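PDB 5OHU: soluble lytic murein transglycosylase from Pseudomonas aeruginosa, which probably cleaves the glycan strands of peptidoglycan as a lytic transglycosylase, in both exolytic and endolytic turnover of the cell wall. Local coordinates for residues W153-Q159 with K183-A188; L176-W182 with R203-L207; Y194-S198 with V215-Q219. All blocks are in the same frame, centred on the assembly; numbering follows the deposited sequence.

Interaction 1. Residues W153-Q159 with K183-A188; sequences WLVGKSQ and KRLKLA. With PO4 (phosphate ion), chain B.
Lys-183 enters the contact through its CB, which presses on Leu-154 CD2 at 3.5 Å, tighter than usual for two carbons. The rest of its chain bends away and ends in a long, weak ion pair with Glu-179.

Arg-184 makes the largest contribution of any residue here. With CG turned anti to the backbone N and the chain extended as far as NE, it runs across one face of the Trp-153 indole at about a right angle. Its CD lies over the centre of the six-membered ring, 3.8 Å from the centroid, a CH-pi contact. Farther along, CZ stands 4.5 Å from the same centroid and 17° off the ring normal, which meets the criteria for a cation-pi pair, although the guanidinium and ring planes are 63° apart. Acceptors line the edge of the guanidinium in four bonds: NE gives a nearly straight one to Val-155 O (2.9 Å, 165° at the hydrogen), while NH2 reaches Lys-157 O at 2.9 Å by a more bent one. A phosphate ion, probably from the crystallisation liquor, takes NH1 on O3 and NH2 on O2; Gln-159 N also donates to O2. The four bonds fix the rotation of the group.

In the all-helical superhelical part of the chain, this ties the loop between helices 142-153 and 161-172 to helix 178-190. Trp-153 NE1 is itself bonded to Lys-180 O, one turn before Arg-184.

Leu-187 CD1 lies 3.5 Å from Leu-154 C, at the centre of an inverse gamma turn. Ala-188 ends the contact with a CA-H...O approach of 3.5 Å to Gly-156 O, which also accepts from Asn-193 ND2.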
ATOM      1  N   TRP A 153      19.712 -10.251  12.132  1.00 16.59           N
ATOM      2  CA  TRP A 153      19.824 -11.667  11.824  1.00 16.72           C
ATOM      3  C   TRP A 153      18.447 -12.302  11.691  1.00 24.09           C
ATOM      4  O   TRP A 153      18.246 -13.170  10.833  1.00 21.36           O
ATOM      5  CB  TRP A 153      20.650 -12.381  12.903  1.00 20.57           C
ATOM      6  CG  TRP A 153      20.580 -13.879  12.802  1.00 24.57           C
ATOM      7  CD1 TRP A 153      19.745 -14.719  13.493  1.00 22.55           C
ATOM      8  CD2 TRP A 153      21.367 -14.714  11.943  1.00 23.23           C
ATOM      9  NE1 TRP A 153      19.967 -16.018  13.119  1.00 19.47           N
ATOM     10  CE2 TRP A 153      20.955 -16.047  12.167  1.00 18.06           C
ATOM     11  CE3 TRP A 153      22.374 -14.461  11.000  1.00 19.63           C
ATOM     12  CZ2 TRP A 153      21.503 -17.122  11.475  1.00 13.74           C
ATOM     13  CZ3 TRP A 153      22.920 -15.520  10.315  1.00 21.28           C
ATOM     14  CH2 TRP A 153      22.489 -16.842  10.558  1.00 18.96           C
ATOM     15  N   LEU A 154      17.478 -11.856  12.502  1.00 17.80           N
ATOM     16  CA  LEU A 154      16.153 -12.484  12.537  1.00 13.08           C
ATOM     17  C   LEU A 154      15.286 -11.917  11.419  1.00 22.68           C
ATOM     18  O   LEU A 154      14.301 -11.206  11.633  1.00 21.18           O
ATOM     19  CB  LEU A 154      15.502 -12.300  13.901  1.00 16.57           C
ATOM     20  CG  LEU A 154      16.082 -13.317  14.886  1.00 20.62           C
ATOM     21  CD1 LEU A 154      15.590 -13.082  16.315  1.00 15.07           C
ATOM     22  CD2 LEU A 154      15.776 -14.722  14.389  1.00 16.11           C
ATOM     23  N   VAL A 155      15.670 -12.278  10.198  1.00 14.74           N
ATOM     24  CA  VAL A 155      15.067 -11.769   8.984  1.00 16.13           C
ATOM     25  C   VAL A 155      15.072 -12.904   7.969  1.00 22.52           C
ATOM     26  O   VAL A 155      16.071 -13.619   7.831  1.00 24.46           O
ATOM     27  CB  VAL A 155      15.833 -10.535   8.442  1.00 22.84           C
ATOM     28  CG1 VAL A 155      15.312 -10.158   7.097  1.00 20.38           C
ATOM     29  CG2 VAL A 155      15.704  -9.320   9.389  1.00 23.59           C
ATOM     30  N   GLY A 156      13.963 -13.053   7.243  1.00 19.56           N
ATOM     31  CA  GLY A 156      13.724 -14.160   6.345  1.00 23.68           C
ATOM     32  C   GLY A 156      14.300 -14.051   4.954  1.00 21.58           C
ATOM     33  O   GLY A 156      14.013 -14.906   4.117  1.00 29.09           O
ATOM     34  N   LYS A 157      15.120 -13.042   4.688  1.00 28.85           N
ATOM     35  CA  LYS A 157      15.733 -12.806   3.391  1.00 22.74           C
ATOM     36  C   LYS A 157      17.242 -12.693   3.555  1.00 24.41           C
ATOM     37  O   LYS A 157      17.758 -12.488   4.661  1.00 22.89           O
ATOM     38  CB  LYS A 157      15.173 -11.532   2.735  1.00 32.64           C
ATOM     39  CG  LYS A 157      15.366 -10.256   3.544  1.00 39.46           C
ATOM     40  CD  LYS A 157      14.648  -9.062   2.911  1.00 50.70           C
ATOM     41  CE  LYS A 157      15.625  -8.043   2.308  1.00 65.34           C
ATOM     42  NZ  LYS A 157      16.319  -7.197   3.333  1.00 72.94           N
ATOM     43  N   SER A 158      17.952 -12.857   2.446  1.00 19.50           N
ATOM     44  CA  SER A 158      19.392 -12.678   2.472  1.00 29.69           C
ATOM     45  C   SER A 158      19.745 -11.218   2.742  1.00 28.43           C
ATOM     46  O   SER A 158      19.128 -10.296   2.198  1.00 25.41           O
ATOM     47  CB  SER A 158      20.001 -13.143   1.158  1.00 36.76           C
ATOM     48  OG  SER A 158      19.626 -14.478   0.898  1.00 43.66           O
ATOM     49  N   GLN A 159      20.720 -11.017   3.601  1.00 21.73           N
ATOM     50  CA  GLN A 159      21.163  -9.701   4.001  1.00 21.98           C
ATOM     51  C   GLN A 159      22.434  -9.317   3.251  1.00 26.00           C
ATOM     52  O   GLN A 159      23.138 -10.175   2.710  1.00 32.83           O
ATOM     53  CB  GLN A 159      21.402  -9.666   5.517  1.00 22.51           C
ATOM     54  CG  GLN A 159      20.149  -9.783   6.405  1.00 13.44           C
ATOM     55  CD  GLN A 159      19.146  -8.593   6.296  1.00 23.14           C
ATOM     56  OE1 GLN A 159      18.834  -8.100   5.211  1.00 27.30           O
ATOM     57  NE2 GLN A 159      18.677  -8.122   7.444  1.00 19.76           N
ATOM     58  N   LYS A 183      15.260 -20.093  14.533  1.00 21.19           N
ATOM     59  CA  LYS A 183      14.325 -18.989  14.334  1.00 14.90           C
ATOM     60  C   LYS A 183      14.438 -18.407  12.938  1.00 23.16           C
ATOM     61  O   LYS A 183      13.425 -18.107  12.292  1.00 27.06           O
ATOM     62  CB  LYS A 183      14.574 -17.847  15.313  1.00 22.77           C
ATOM     63  CG  LYS A 183      13.897 -17.827  16.648  1.00 33.43           C
ATOM     64  CD  LYS A 183      14.719 -18.518  17.651  1.00 49.25           C
ATOM     65  CE  LYS A 183      14.241 -18.197  19.058  1.00 54.71           C
ATOM     66  NZ  LYS A 183      12.742 -18.246  19.089  1.00 60.52           N
ATOM     67  N   ARG A 184      15.664 -18.177  12.471  1.00 21.38           N
ATOM     68  CA  ARG A 184      15.790 -17.544  11.170  1.00 16.28           C
ATOM     69  C   ARG A 184      15.347 -18.493  10.068  1.00 13.00           C
ATOM     70  O   ARG A 184      14.745 -18.071   9.075  1.00 19.63           O
ATOM     71  CB  ARG A 184      17.224 -17.066  10.932  1.00 13.18           C
ATOM     72  CG  ARG A 184      17.293 -16.128   9.732  1.00 19.36           C
ATOM     73  CD  ARG A 184      18.701 -15.819   9.299  1.00 17.85           C
ATOM     74  NE  ARG A 184      18.683 -14.912   8.168  1.00 20.73           N
ATOM     75  CZ  ARG A 184      19.755 -14.544   7.469  1.00 19.54           C
ATOM     76  NH1 ARG A 184      20.962 -15.003   7.780  1.00 14.84           N
ATOM     77  NH2 ARG A 184      19.612 -13.712   6.454  1.00 16.75           N
ATOM     78  N   LEU A 185      15.645 -19.780  10.224  1.00 19.16           N
ATOM     79  CA  LEU A 185      15.137 -20.783   9.296  1.00 16.16           C
ATOM     80  C   LEU A 185      13.628 -20.667   9.153  1.00 18.27           C
ATOM     81  O   LEU A 185      13.098 -20.630   8.040  1.00 16.98           O
ATOM     82  CB  LEU A 185      15.557 -22.167   9.788  1.00 25.82           C
ATOM     83  CG  LEU A 185      15.120 -23.491   9.155  1.00 29.81           C
ATOM     84  CD1 LEU A 185      14.850 -23.385   7.695  1.00 19.85           C
ATOM     85  CD2 LEU A 185      16.243 -24.500   9.395  1.00 29.14           C
ATOM     86  N   LYS A 186      12.922 -20.563  10.278  1.00 25.62           N
ATOM     87  CA  LYS A 186      11.472 -20.444  10.242  1.00 23.42           C
ATOM     88  C   LYS A 186      11.048 -19.202   9.457  1.00 29.25           C
ATOM     89  O   LYS A 186      10.168 -19.272   8.582  1.00 19.12           O
ATOM     90  CB  LYS A 186      10.958 -20.421  11.679  1.00 19.82           C
ATOM     91  CG  LYS A 186       9.461 -20.480  11.862  1.00 32.95           C
ATOM     92  CD  LYS A 186       9.113 -20.632  13.347  1.00 40.09           C
ATOM     93  CE  LYS A 186       7.845 -19.870  13.712  1.00 48.11           C
ATOM     94  NZ  LYS A 186       7.427 -20.109  15.122  1.00 50.11           N
ATOM     95  N   LEU A 187      11.709 -18.066   9.721  1.00 24.05           N
ATOM     96  CA  LEU A 187      11.402 -16.830   9.007  1.00 17.38           C
ATOM     97  C   LEU A 187      11.686 -16.962   7.521  1.00 18.57           C
ATOM     98  O   LEU A 187      10.942 -16.425   6.691  1.00 18.87           O
ATOM     99  CB  LEU A 187      12.219 -15.679   9.589  1.00 18.09           C
ATOM    100  CG  LEU A 187      11.876 -15.366  11.036  1.00 21.73           C
ATOM    101  CD1 LEU A 187      12.861 -14.362  11.635  1.00 17.43           C
ATOM    102  CD2 LEU A 187      10.456 -14.830  11.078  1.00 17.31           C
ATOM    103  N   ALA A 188      12.780 -17.643   7.168  1.00 17.22           N
ATOM    104  CA  ALA A 188      13.098 -17.829   5.759  1.00 15.48           C
ATOM    105  C   ALA A 188      12.059 -18.718   5.091  1.00 23.35           C
ATOM    106  O   ALA A 188      11.672 -18.483   3.938  1.00 19.09           O
ATOM    107  CB  ALA A 188      14.500 -18.424   5.609  1.00 12.78           C
TER
HETATM  108  P   PO4 B 701      23.225 -13.681   5.025  1.00 47.47           P
HETATM  109  O1  PO4 B 701      23.663 -14.466   3.819  1.00 51.20           O
HETATM  110  O2  PO4 B 701      21.841 -13.136   4.794  1.00 34.88           O
HETATM  111  O3  PO4 B 701      23.261 -14.585   6.235  1.00 47.35           O
HETATM  112  O4  PO4 B 701      24.169 -12.525   5.254  1.00 56.00           O

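Interaction 2. Residues L176-W182 with R203-L207; sequences LTEEKVW and RLPTL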
ATOM      1  N   LEU A 176      25.670 -16.984  18.266  1.00 30.08           N
ATOM      2  CA  LEU A 176      24.792 -17.569  17.256  1.00 34.18           C
ATOM      3  C   LEU A 176      24.462 -18.997  17.675  1.00 29.61           C
ATOM      4  O   LEU A 176      25.105 -19.966  17.276  1.00 35.70           O
ATOM      5  CB  LEU A 176      25.444 -17.509  15.881  1.00 28.88           C
ATOM      6  CG  LEU A 176      24.577 -18.112  14.778  1.00 30.37           C
ATOM      7  CD1 LEU A 176      23.291 -17.329  14.629  1.00 32.85           C
ATOM      8  CD2 LEU A 176      25.344 -18.153  13.481  1.00 33.03           C
ATOM      9  N   THR A 177      23.448 -19.121  18.518  1.00 27.67           N
ATOM     10  CA  THR A 177      23.059 -20.434  19.006  1.00 33.83           C
ATOM     11  C   THR A 177      22.244 -21.173  17.953  1.00 32.39           C
ATOM     12  O   THR A 177      21.721 -20.582  17.006  1.00 22.80           O
ATOM     13  CB  THR A 177      22.243 -20.324  20.291  1.00 32.05           C
ATOM     14  OG1 THR A 177      20.942 -19.817  19.977  1.00 39.27           O
ATOM     15  CG2 THR A 177      22.936 -19.388  21.287  1.00 28.44           C
ATOM     16  N   GLU A 178      22.138 -22.494  18.130  1.00 35.56           N
ATOM     17  CA  GLU A 178      21.287 -23.268  17.231  1.00 30.11           C
ATOM     18  C   GLU A 178      19.853 -22.747  17.246  1.00 21.51           C
ATOM     19  O   GLU A 178      19.187 -22.714  16.207  1.00 28.48           O
ATOM     20  CB  GLU A 178      21.321 -24.756  17.589  1.00 33.23           C
ATOM     21  CG  GLU A 178      20.447 -25.587  16.652  1.00 37.96           C
ATOM     22  CD  GLU A 178      20.558 -27.080  16.872  1.00 40.93           C
ATOM     23  OE1 GLU A 178      20.513 -27.522  18.039  1.00 43.58           O
ATOM     24  OE2 GLU A 178      20.692 -27.809  15.868  1.00 42.87           O
ATOM     25  N   GLU A 179      19.372 -22.292  18.402  1.00 17.14           N
ATOM     26  CA  GLU A 179      18.004 -21.795  18.470  1.00 20.28           C
ATOM     27  C   GLU A 179      17.818 -20.562  17.582  1.00 24.71           C
ATOM     28  O   GLU A 179      16.783 -20.412  16.928  1.00 18.88           O
ATOM     29  CB  GLU A 179      17.648 -21.499  19.929  1.00 25.08           C
ATOM     30  CG  GLU A 179      16.252 -20.903  20.169  1.00 41.85           C
ATOM     31  CD  GLU A 179      15.110 -21.864  19.802  1.00 59.39           C
ATOM     32  OE1 GLU A 179      13.979 -21.387  19.591  1.00 64.16           O
ATOM     33  OE2 GLU A 179      15.332 -23.093  19.697  1.00 67.87           O
ATOM     34  N   LYS A 180      18.832 -19.687  17.509  1.00 25.36           N
ATOM     35  CA  LYS A 180      18.740 -18.506  16.650  1.00 22.19           C
ATOM     36  C   LYS A 180      18.857 -18.863  15.172  1.00 21.58           C
ATOM     37  O   LYS A 180      18.239 -18.203  14.328  1.00 20.85           O
ATOM     38  CB  LYS A 180      19.817 -17.488  17.026  1.00 23.55           C
ATOM     39  CG  LYS A 180      19.701 -16.996  18.451  1.00 24.86           C
ATOM     40  CD  LYS A 180      20.919 -16.183  18.825  1.00 30.11           C
ATOM     41  CE  LYS A 180      20.814 -15.638  20.230  1.00 24.71           C
ATOM     42  NZ  LYS A 180      22.137 -15.129  20.686  1.00 24.60           N
ATOM     43  N   VAL A 181      19.652 -19.880  14.834  1.00 14.04           N
ATOM     44  CA  VAL A 181      19.620 -20.414  13.476  1.00 23.71           C
ATOM     45  C   VAL A 181      18.223 -20.919  13.153  1.00 24.62           C
ATOM     46  O   VAL A 181      17.661 -20.628  12.089  1.00 18.19           O
ATOM     47  CB  VAL A 181      20.664 -21.533  13.305  1.00 26.26           C
ATOM     48  CG1 VAL A 181      20.700 -22.004  11.842  1.00 14.12           C
ATOM     49  CG2 VAL A 181      22.030 -21.056  13.761  1.00 14.34           C
ATOM     50  N   TRP A 182      17.642 -21.681  14.084  1.00 23.46           N
ATOM     51  CA  TRP A 182      16.304 -22.225  13.895  1.00 17.75           C
ATOM     52  C   TRP A 182      15.267 -21.125  13.675  1.00 18.80           C
ATOM     53  O   TRP A 182      14.473 -21.198  12.732  1.00 19.35           O
ATOM     54  CB  TRP A 182      15.931 -23.096  15.094  1.00 24.03           C
ATOM     55  CG  TRP A 182      14.569 -23.733  14.968  1.00 22.15           C
ATOM     56  CD1 TRP A 182      13.417 -23.304  15.552  1.00 23.38           C
ATOM     57  CD2 TRP A 182      14.226 -24.896  14.202  1.00 16.68           C
ATOM     58  NE1 TRP A 182      12.373 -24.135  15.206  1.00 31.14           N
ATOM     59  CE2 TRP A 182      12.843 -25.122  14.382  1.00 24.83           C
ATOM     60  CE3 TRP A 182      14.952 -25.773  13.394  1.00 18.79           C
ATOM     61  CZ2 TRP A 182      12.170 -26.194  13.777  1.00 23.57           C
ATOM     62  CZ3 TRP A 182      14.284 -26.835  12.789  1.00 14.81           C
ATOM     63  CH2 TRP A 182      12.908 -27.038  12.987  1.00 15.32           C
ATOM     64  N   ARG A 203      23.166 -25.777   8.692  1.00 33.55           N
ATOM     65  CA  ARG A 203      23.996 -25.236   9.756  1.00 32.60           C
ATOM     66  C   ARG A 203      23.449 -25.562  11.135  1.00 33.42           C
ATOM     67  O   ARG A 203      23.917 -24.994  12.124  1.00 39.10           O
ATOM     68  CB  ARG A 203      24.143 -23.727   9.584  1.00 39.68           C
ATOM     69  CG  ARG A 203      24.760 -23.327   8.249  1.00 50.35           C
ATOM     70  CD  ARG A 203      24.844 -21.820   8.143  1.00 58.42           C
ATOM     71  NE  ARG A 203      25.486 -21.265   9.329  1.00 62.43           N
ATOM     72  CZ  ARG A 203      25.590 -19.969   9.591  1.00 59.88           C
ATOM     73  NH1 ARG A 203      25.089 -19.074   8.749  1.00 58.75           N
ATOM     74  NH2 ARG A 203      26.197 -19.574  10.701  1.00 55.70           N
ATOM     75  N   LEU A 204      22.479 -26.469  11.227  1.00 29.46           N
ATOM     76  CA  LEU A 204      21.925 -26.865  12.515  1.00 27.67           C
ATOM     77  C   LEU A 204      22.708 -28.051  13.070  1.00 38.96           C
ATOM     78  O   LEU A 204      22.793 -29.088  12.398  1.00 40.95           O
ATOM     79  CB  LEU A 204      20.456 -27.223  12.377  1.00 20.32           C
ATOM     80  CG  LEU A 204      19.472 -26.124  11.958  1.00 28.69           C
ATOM     81  CD1 LEU A 204      18.122 -26.738  11.538  1.00 14.52           C
ATOM     82  CD2 LEU A 204      19.272 -25.112  13.069  1.00 20.65           C
ATOM     83  N   PRO A 205      23.290 -27.950  14.273  1.00 42.52           N
ATOM     84  CA  PRO A 205      24.059 -29.096  14.807  1.00 40.17           C
ATOM     85  C   PRO A 205      23.211 -30.319  15.115  1.00 38.32           C
ATOM     86  O   PRO A 205      23.610 -31.436  14.781  1.00 43.80           O
ATOM     87  CB  PRO A 205      24.701 -28.526  16.081  1.00 37.95           C
ATOM     88  CG  PRO A 205      24.639 -27.058  15.931  1.00 42.45           C
ATOM     89  CD  PRO A 205      23.441 -26.744  15.103  1.00 35.55           C
ATOM     90  N   THR A 206      22.059 -30.144  15.767  1.00 32.19           N
ATOM     91  CA  THR A 206      21.229 -31.266  16.181  1.00 27.19           C
ATOM     92  C   THR A 206      19.882 -31.340  15.477  1.00 30.89           C
ATOM     93  O   THR A 206      19.237 -32.392  15.534  1.00 28.88           O
ATOM     94  CB  THR A 206      20.969 -31.218  17.696  1.00 33.57           C
ATOM     95  OG1 THR A 206      19.905 -30.299  17.978  1.00 30.10           O
ATOM     96  CG2 THR A 206      22.214 -30.784  18.436  1.00 36.23           C
ATOM     97  N   LEU A 207      19.439 -30.265  14.823  1.00 28.35           N
ATOM     98  CA  LEU A 207      18.081 -30.186  14.307  1.00 27.42           C
ATOM     99  C   LEU A 207      18.018 -30.240  12.787  1.00 26.45           C
ATOM    100  O   LEU A 207      16.994 -29.859  12.202  1.00 28.84           O
ATOM    101  CB  LEU A 207      17.404 -28.915  14.815  1.00 32.86           C
ATOM    102  CG  LEU A 207      17.059 -28.854  16.299  1.00 29.52           C
ATOM    103  CD1 LEU A 207      16.541 -27.468  16.652  1.00 18.30           C
ATOM    104  CD2 LEU A 207      16.023 -29.904  16.604  1.00 31.36           C
TER
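This is a carboxylate-to-loop contact at the start of helix 178-190, where Glu-178 grips the turn joining helix 194-201 to helix 208-219 within the all-helical superhelical region of the chain. Thr-177 is the N-cap of helix 178-190, its OG1 accepting from Lys-180 N, and Leu-207 holds the N-cap position of helix 208-219. Three bonds define the polar half. Glu-178 OE2 accepts from Thr-206 N at 2.7 Å and from Leu-207 N at 2.9 Å, the two donors arriving from opposite faces of the carboxylate plane, and OE1 accepts from Thr-206 OG1 at 2.8 Å. All three use the syn side. A fully stretched Glu-178 side chain, trans at chi1 (-179°) and again at chi2, carries the carboxylate across to the turn. The carboxylate lies near the amino end of helix 208-219, whose dipole may stabilise its charge.

The rest of the contact is apolar. Leu-204 divides its branches: its side chain and that of Val-181 pass in opposite directions, with CD2 3.6 Å from Val-181 CG1, and CD1 meets the edge of the Trp-182 ring. That indole donates from NE1 to Asp-239. The Leu-207 side chain crosses the Trp-182 side chain at about a right angle, its CD1 4.0 Å from Trp-182 CE3.

Interaction 3. Residues Y194-S198 with V215-Q219; sequences YSLAS and VSVAQ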
ATOM      1  N   TYR A 194      13.661 -20.398   0.134  1.00 23.62           N
ATOM      2  CA  TYR A 194      14.052 -21.752   0.530  1.00 27.79           C
ATOM      3  C   TYR A 194      15.541 -22.007   0.374  1.00 31.34           C
ATOM      4  O   TYR A 194      16.094 -22.844   1.093  1.00 32.08           O
ATOM      5  CB  TYR A 194      13.252 -22.795  -0.248  1.00 24.79           C
ATOM      6  CG  TYR A 194      11.756 -22.580  -0.135  1.00 32.04           C
ATOM      7  CD1 TYR A 194      11.122 -22.633   1.104  1.00 33.36           C
ATOM      8  CD2 TYR A 194      10.976 -22.319  -1.260  1.00 29.66           C
ATOM      9  CE1 TYR A 194       9.744 -22.432   1.223  1.00 33.09           C
ATOM     10  CE2 TYR A 194       9.595 -22.115  -1.153  1.00 28.91           C
ATOM     11  CZ  TYR A 194       8.988 -22.176   0.093  1.00 32.22           C
ATOM     12  OH  TYR A 194       7.627 -21.982   0.205  1.00 23.89           O
ATOM     13  N   SER A 195      16.214 -21.296  -0.526  1.00 27.58           N
ATOM     14  CA  SER A 195      17.656 -21.458  -0.636  1.00 27.85           C
ATOM     15  C   SER A 195      18.337 -20.985   0.644  1.00 25.65           C
ATOM     16  O   SER A 195      19.165 -21.692   1.227  1.00 28.02           O
ATOM     17  CB  SER A 195      18.166 -20.704  -1.863  1.00 37.92           C
ATOM     18  OG  SER A 195      19.575 -20.781  -1.957  1.00 52.49           O
ATOM     19  N   LEU A 196      17.964 -19.796   1.122  1.00 20.15           N
ATOM     20  CA  LEU A 196      18.380 -19.367   2.449  1.00 18.43           C
ATOM     21  C   LEU A 196      18.013 -20.406   3.508  1.00 25.56           C
ATOM     22  O   LEU A 196      18.874 -20.855   4.272  1.00 27.12           O
ATOM     23  CB  LEU A 196      17.747 -18.013   2.771  1.00 13.26           C
ATOM     24  CG  LEU A 196      18.081 -17.495   4.174  1.00 19.03           C
ATOM     25  CD1 LEU A 196      19.559 -17.463   4.441  1.00 13.41           C
ATOM     26  CD2 LEU A 196      17.434 -16.139   4.445  1.00 26.51           C
ATOM     27  N   ALA A 197      16.737 -20.808   3.559  1.00 20.88           N
ATOM     28  CA  ALA A 197      16.277 -21.728   4.604  1.00 17.99           C
ATOM     29  C   ALA A 197      17.065 -23.031   4.582  1.00 18.28           C
ATOM     30  O   ALA A 197      17.460 -23.551   5.636  1.00 22.66           O
ATOM     31  CB  ALA A 197      14.778 -22.002   4.440  1.00 16.64           C
ATOM     32  N   SER A 198      17.329 -23.558   3.387  1.00 15.78           N
ATOM     33  CA  SER A 198      18.077 -24.804   3.289  1.00 30.27           C
ATOM     34  C   SER A 198      19.527 -24.617   3.706  1.00 30.96           C
ATOM     35  O   SER A 198      20.120 -25.528   4.294  1.00 38.98           O
ATOM     36  CB  SER A 198      17.996 -25.364   1.869  1.00 27.56           C
ATOM     37  OG  SER A 198      16.675 -25.777   1.574  1.00 37.73           O
ATOM     38  N   VAL A 215      11.517 -27.084   5.636  1.00 15.06           N
ATOM     39  CA  VAL A 215      11.547 -26.585   4.262  1.00 16.37           C
ATOM     40  C   VAL A 215      10.555 -27.354   3.391  1.00 16.16           C
ATOM     41  O   VAL A 215       9.782 -26.762   2.634  1.00 20.50           O
ATOM     42  CB  VAL A 215      12.981 -26.644   3.695  1.00 16.11           C
ATOM     43  CG1 VAL A 215      12.988 -26.225   2.211  1.00 15.80           C
ATOM     44  CG2 VAL A 215      13.934 -25.758   4.528  1.00 13.54           C
ATOM     45  N   SER A 216      10.566 -28.687   3.488  1.00 16.44           N
ATOM     46  CA  SER A 216       9.653 -29.515   2.699  1.00 13.82           C
ATOM     47  C   SER A 216       8.193 -29.184   2.985  1.00 13.92           C
ATOM     48  O   SER A 216       7.376 -29.091   2.064  1.00 14.83           O
ATOM     49  CB  SER A 216       9.919 -30.988   2.980  1.00 16.27           C
ATOM     50  OG  SER A 216       9.062 -31.795   2.181  1.00 27.48           O
ATOM     51  N   VAL A 217       7.851 -28.999   4.258  1.00 13.37           N
ATOM     52  CA  VAL A 217       6.477 -28.681   4.622  1.00 13.15           C
ATOM     53  C   VAL A 217       6.112 -27.279   4.155  1.00 12.84           C
ATOM     54  O   VAL A 217       4.979 -27.028   3.734  1.00 17.49           O
ATOM     55  CB  VAL A 217       6.290 -28.851   6.143  1.00 13.21           C
ATOM     56  CG1 VAL A 217       5.004 -28.197   6.630  1.00 12.96           C
ATOM     57  CG2 VAL A 217       6.328 -30.331   6.510  1.00 15.30           C
ATOM     58  N   ALA A 218       7.053 -26.332   4.237  1.00 14.65           N
ATOM     59  CA  ALA A 218       6.749 -24.990   3.747  1.00 13.39           C
ATOM     60  C   ALA A 218       6.453 -25.022   2.255  1.00 13.50           C
ATOM     61  O   ALA A 218       5.571 -24.303   1.776  1.00 15.27           O
ATOM     62  CB  ALA A 218       7.898 -24.025   4.053  1.00 21.24           C
ATOM     63  N   GLN A 219       7.147 -25.881   1.507  1.00 12.76           N
ATOM     64  CA  GLN A 219       6.921 -25.927   0.064  1.00 14.31           C
ATOM     65  C   GLN A 219       5.611 -26.630  -0.285  1.00 19.37           C
ATOM     66  O   GLN A 219       4.933 -26.226  -1.231  1.00 22.58           O
ATOM     67  CB  GLN A 219       8.109 -26.578  -0.638  1.00 20.19           C
ATOM     68  CG  GLN A 219       9.440 -25.949  -0.235  1.00 19.84           C
ATOM     69  CD  GLN A 219      10.628 -26.547  -0.939  1.00 21.47           C
ATOM     70  OE1 GLN A 219      11.036 -27.674  -0.661  1.00 26.86           O
ATOM     71  NE2 GLN A 219      11.252 -25.756  -1.792  1.00 34.46           N
TER
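Two neighbouring antiparallel helices, 194-201 and 208-219, pack here through the side chain of Tyr-194, and the segment axes confirm the arrangement: they run at 160° and approach to 10.9 Å. The phenol ring lies between the helices, and Gln-219 covers one of its faces. Gln-219 CG stands over the ring centre, 3.7 Å from the centroid and 7° off the normal, a clear CH-pi contact. Its NE2 lies over the same face, 3.5 Å from Tyr-194 CD2, with the amide plane turned 58° from the ring. The glutamine runs past the tyrosine in the opposite direction, and its extended chain carries the amide on from CG at the ring centre to NE2 near Tyr-194 CD2 and CG.

Such a helical hairpin is consistent with the superhelix of paired helices known from Slt70-like enzymes. Helix 178-190 packs on both members, Leu-185 touching Ala-197 and Val-215, and Ala-188 touching Ala-197. On the Tyr-194 ring, CE1 meets Ala-218 CB at 3.7 Å, while OH makes a weak hydrogen bond to Arg-247. Val-215 fills the other part of the interface: its CG1 lies 3.8 Å from Ser-198 OG, and its CG2 rests against Ala-197 CB at 3.9 Å.

How the interactions relate
Interactions 1 and 2 both use helix 178-190, its middle in one and its start in the other, and their segments alternate along the chain. They meet directly: Trp-153 packs on Leu-176, and Leu-185 on Leu-204. Interaction 3 joins the next two helices and touches interaction 1 where Gly-156 O and Lys-157 meet Leu-196, but has no direct touch with interaction 2. Each has a buried side (Arg-184, Leu-204, Val-215) and an exposed rim (Lys-183, Arg-203, Gln-219). The two helix-to-loop contacts use a charged side chain to bind backbone groups, as donor in interaction 1 and acceptor in interaction 2, whereas helix-to-helix interaction 3 relies on methyl packing and a glutamine chain over a ring.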